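Local structure of putative acetamidase/formamidase (Yersinia enterocolitica subsp. palearctica serotype O:3, 5UBU) at residues I267-L273 with V315-V321. The protein probably hydrolyses carbon-nitrogen bonds, other than peptide bonds, in linear amides. Numbering follows the deposited sequence.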
loop_
_atom_site.group_PDB
_atom_site.type_symbol
_atom_site.label_atom_id
_atom_site.label_comp_id
_atom_site.label_asym_id
_atom_site.label_seq_id
_atom_site.Cartn_x
_atom_site.Cartn_y
_atom_site.Cartn_z
ATOM N N ILE B 267 -3.592 -19.307 -1.652
ATOM C CA ILE B 267 -4.384 -18.107 -1.913
ATOM C C ILE B 267 -4.423 -17.156 -0.727
ATOM O O ILE B 267 -5.040 -17.450 0.281
ATOM C CB ILE B 267 -5.823 -18.504 -2.296
ATOM C CG1 ILE B 267 -5.791 -19.461 -3.501
ATOM C CG2 ILE B 267 -6.663 -17.265 -2.602
ATOM C CD1 ILE B 267 -7.131 -20.058 -3.874
ATOM N N GLY B 268 -3.770 -16.010 -0.870
ATOM C CA GLY B 268 -3.732 -15.000 0.183
ATOM C C GLY B 268 -4.611 -13.817 -0.166
ATOM O O GLY B 268 -4.751 -13.481 -1.341
ATOM N N SER B 269 -5.193 -13.177 0.846
ATOM C CA SER B 269 -6.055 -12.019 0.620
ATOM C C SER B 269 -5.765 -10.910 1.608
ATOM O O SER B 269 -5.735 -11.148 2.806
ATOM C CB SER B 269 -7.532 -12.416 0.711
ATOM O OG SER B 269 -7.869 -13.341 -0.295
ATOM N N ALA B 270 -5.574 -9.694 1.095
ATOM C CA ALA B 270 -5.280 -8.520 1.927
ATOM C C ALA B 270 -5.095 -7.244 1.097
ATOM O O ALA B 270 -5.281 -7.240 -0.117
ATOM C CB ALA B 270 -4.008 -8.777 2.742
ATOM N N ARG B 271 -4.782 -6.162 1.805
ATOM C CA ARG B 271 -4.432 -4.872 1.220
ATOM C C ARG B 271 -3.260 -4.377 2.066
ATOM O O ARG B 271 -3.295 -4.541 3.289
ATOM C CB ARG B 271 -5.548 -3.837 1.270
ATOM C CG ARG B 271 -6.748 -4.122 0.397
ATOM C CD ARG B 271 -7.573 -2.852 0.229
ATOM N NE ARG B 271 -8.720 -3.044 -0.662
ATOM C CZ ARG B 271 -9.455 -2.061 -1.189
ATOM N NH1 ARG B 271 -9.161 -0.784 -0.953
ATOM N NH2 ARG B 271 -10.479 -2.358 -1.994
ATOM N N PRO B 272 -2.231 -3.772 1.465
ATOM C CA PRO B 272 -2.133 -3.534 0.024
ATOM C C PRO B 272 -1.861 -4.825 -0.752
ATOM O O PRO B 272 -1.707 -5.890 -0.144
ATOM C CB PRO B 272 -0.992 -2.535 -0.078
ATOM C CG PRO B 272 -0.118 -2.863 1.085
ATOM C CD PRO B 272 -1.038 -3.294 2.188
ATOM N N LEU B 273 -1.812 -4.734 -2.079
ATOM C CA LEU B 273 -1.628 -5.939 -2.896
ATOM C C LEU B 273 -0.322 -6.699 -2.618
ATOM O O LEU B 273 -0.298 -7.913 -2.793
ATOM C CB LEU B 273 -1.802 -5.627 -4.397
ATOM C CG LEU B 273 -1.871 -6.813 -5.370
ATOM C CD1 LEU B 273 -3.099 -7.663 -5.074
ATOM C CD2 LEU B 273 -1.905 -6.344 -6.817
ATOM N N VAL B 315 -10.319 -5.465 -6.621
ATOM C CA VAL B 315 -11.467 -4.574 -6.475
ATOM C C VAL B 315 -12.248 -4.731 -5.160
ATOM O O VAL B 315 -12.819 -3.772 -4.647
ATOM C CB VAL B 315 -12.448 -4.757 -7.667
ATOM C CG1 VAL B 315 -11.731 -4.496 -8.986
ATOM C CG2 VAL B 315 -13.072 -6.146 -7.702
ATOM N N ASP B 316 -12.261 -5.939 -4.614
ATOM C CA ASP B 316 -13.010 -6.230 -3.393
ATOM C C ASP B 316 -12.335 -5.622 -2.147
ATOM O O ASP B 316 -11.179 -5.205 -2.227
ATOM C CB ASP B 316 -13.160 -7.756 -3.292
ATOM C CG ASP B 316 -13.899 -8.356 -4.506
ATOM O OD1 ASP B 316 -14.919 -7.767 -4.957
ATOM O OD2 ASP B 316 -13.480 -9.430 -4.989
ATOM N N PRO B 317 -13.052 -5.552 -0.997
ATOM C CA PRO B 317 -12.490 -4.986 0.250
ATOM C C PRO B 317 -11.057 -5.443 0.550
ATOM O O PRO B 317 -10.297 -4.719 1.190
ATOM C CB PRO B 317 -13.470 -5.462 1.311
ATOM C CG PRO B 317 -14.773 -5.474 0.586
ATOM C CD PRO B 317 -14.459 -5.950 -0.806
ATOM N N LYS B 318 -10.730 -6.649 0.103
ATOM C CA LYS B 318 -9.398 -7.208 0.199
ATOM C C LYS B 318 -9.078 -7.825 -1.148
ATOM O O LYS B 318 -9.926 -8.496 -1.759
ATOM C CB LYS B 318 -9.291 -8.269 1.285
ATOM C CG LYS B 318 -9.355 -7.714 2.683
ATOM C CD LYS B 318 -9.117 -8.785 3.715
ATOM C CE LYS B 318 -9.085 -8.158 5.096
ATOM N NZ LYS B 318 -8.811 -9.157 6.164
ATOM N N TYR B 319 -7.861 -7.594 -1.619
ATOM C CA TYR B 319 -7.437 -8.143 -2.892
ATOM C C TYR B 319 -7.009 -9.579 -2.665
ATOM O O TYR B 319 -6.663 -9.946 -1.558
ATOM C CB TYR B 319 -6.299 -7.327 -3.495
ATOM C CG TYR B 319 -6.542 -5.832 -3.499
ATOM C CD1 TYR B 319 -7.759 -5.304 -3.927
ATOM C CD2 TYR B 319 -5.533 -4.945 -3.149
ATOM C CE1 TYR B 319 -7.977 -3.946 -3.956
ATOM C CE2 TYR B 319 -5.749 -3.581 -3.174
ATOM C CZ TYR B 319 -6.970 -3.087 -3.583
ATOM O OH TYR B 319 -7.185 -1.736 -3.617
ATOM N N THR B 320 -7.033 -10.384 -3.716
ATOM C CA THR B 320 -6.672 -11.788 -3.617
ATOM C C THR B 320 -5.643 -12.171 -4.674
ATOM O O THR B 320 -5.787 -11.835 -5.839
ATOM C CB THR B 320 -7.919 -12.670 -3.751
ATOM O OG1 THR B 320 -8.867 -12.307 -2.738
ATOM C CG2 THR B 320 -7.561 -14.148 -3.608
ATOM N N VAL B 321 -4.618 -12.897 -4.232
ATOM C CA VAL B 321 -3.506 -13.327 -5.066
ATOM C C VAL B 321 -3.201 -14.798 -4.814
ATOM O O VAL B 321 -3.221 -15.247 -3.669
ATOM C CB VAL B 321 -2.240 -12.516 -4.707
ATOM C CG1 VAL B 321 -1.035 -12.996 -5.513
ATOM C CG2 VAL B 321 -2.477 -11.022 -4.920
HETATM O O HOH W 1 -6.027 -10.514 5.377
HETATM O O HOH W 2 -13.243 -0.850 -2.911
#
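Arg271 lies over one face of the Tyr319 ring, its guanidinium turned only 18° from the ring plane, with NE above the rim of the ring and Tyr319 OH under the centre of the guanidinium. Further back along the same side chain, Arg271 CG makes a CH-pi contact, 4.0 Å from the centroid of the Tyr319 ring. At the guanidinium's edge sit the carbonyl oxygens of Val315 and Asp316, while Leu273 N meets the edge of the Tyr319 ring. This face-on contact lies at one end of an antiparallel beta ladder, where strand 263-270 runs beside strand 319-326 within a large mixed sheet. The arginine reaches across because its chain is extended from CG to NE. Arg271 NH2 then gives a nearly straight bond (169°) to Asp316 O, 2.9 Å away, approaching from above that carbonyl's plane. The bond ties the strand's exit to the loop carrying Asp316, whose side chain is about 4 Å from a bound sodium ion. A long, weak ion pair also links Arg271 to Asp275 of a third subunit.

Along the ladder, Gly268 and Val321 form a hydrogen-bonded pair through two 3.0 Å bonds, Gly268 N to Val321 O and Val321 N to Gly268 O. Ala270 and Tyr319 form the next such pair, but Tyr319 N sits well above the carbonyl plane of Ala270. After the cis peptide before Pro272 the chain enters helix 273-291, and Leu273 CD1 packs on Tyr319 CB and Val321 CG2. On the face of the sheet away from Tyr319 and Val321, within the non-hydrogen-bonded pair Ser269-Thr320, both hydroxyls lie beside their own backbone nitrogens, which brings Ser269 OG within 2.8 Å of Thr320 OG1 in a hydrogen bond.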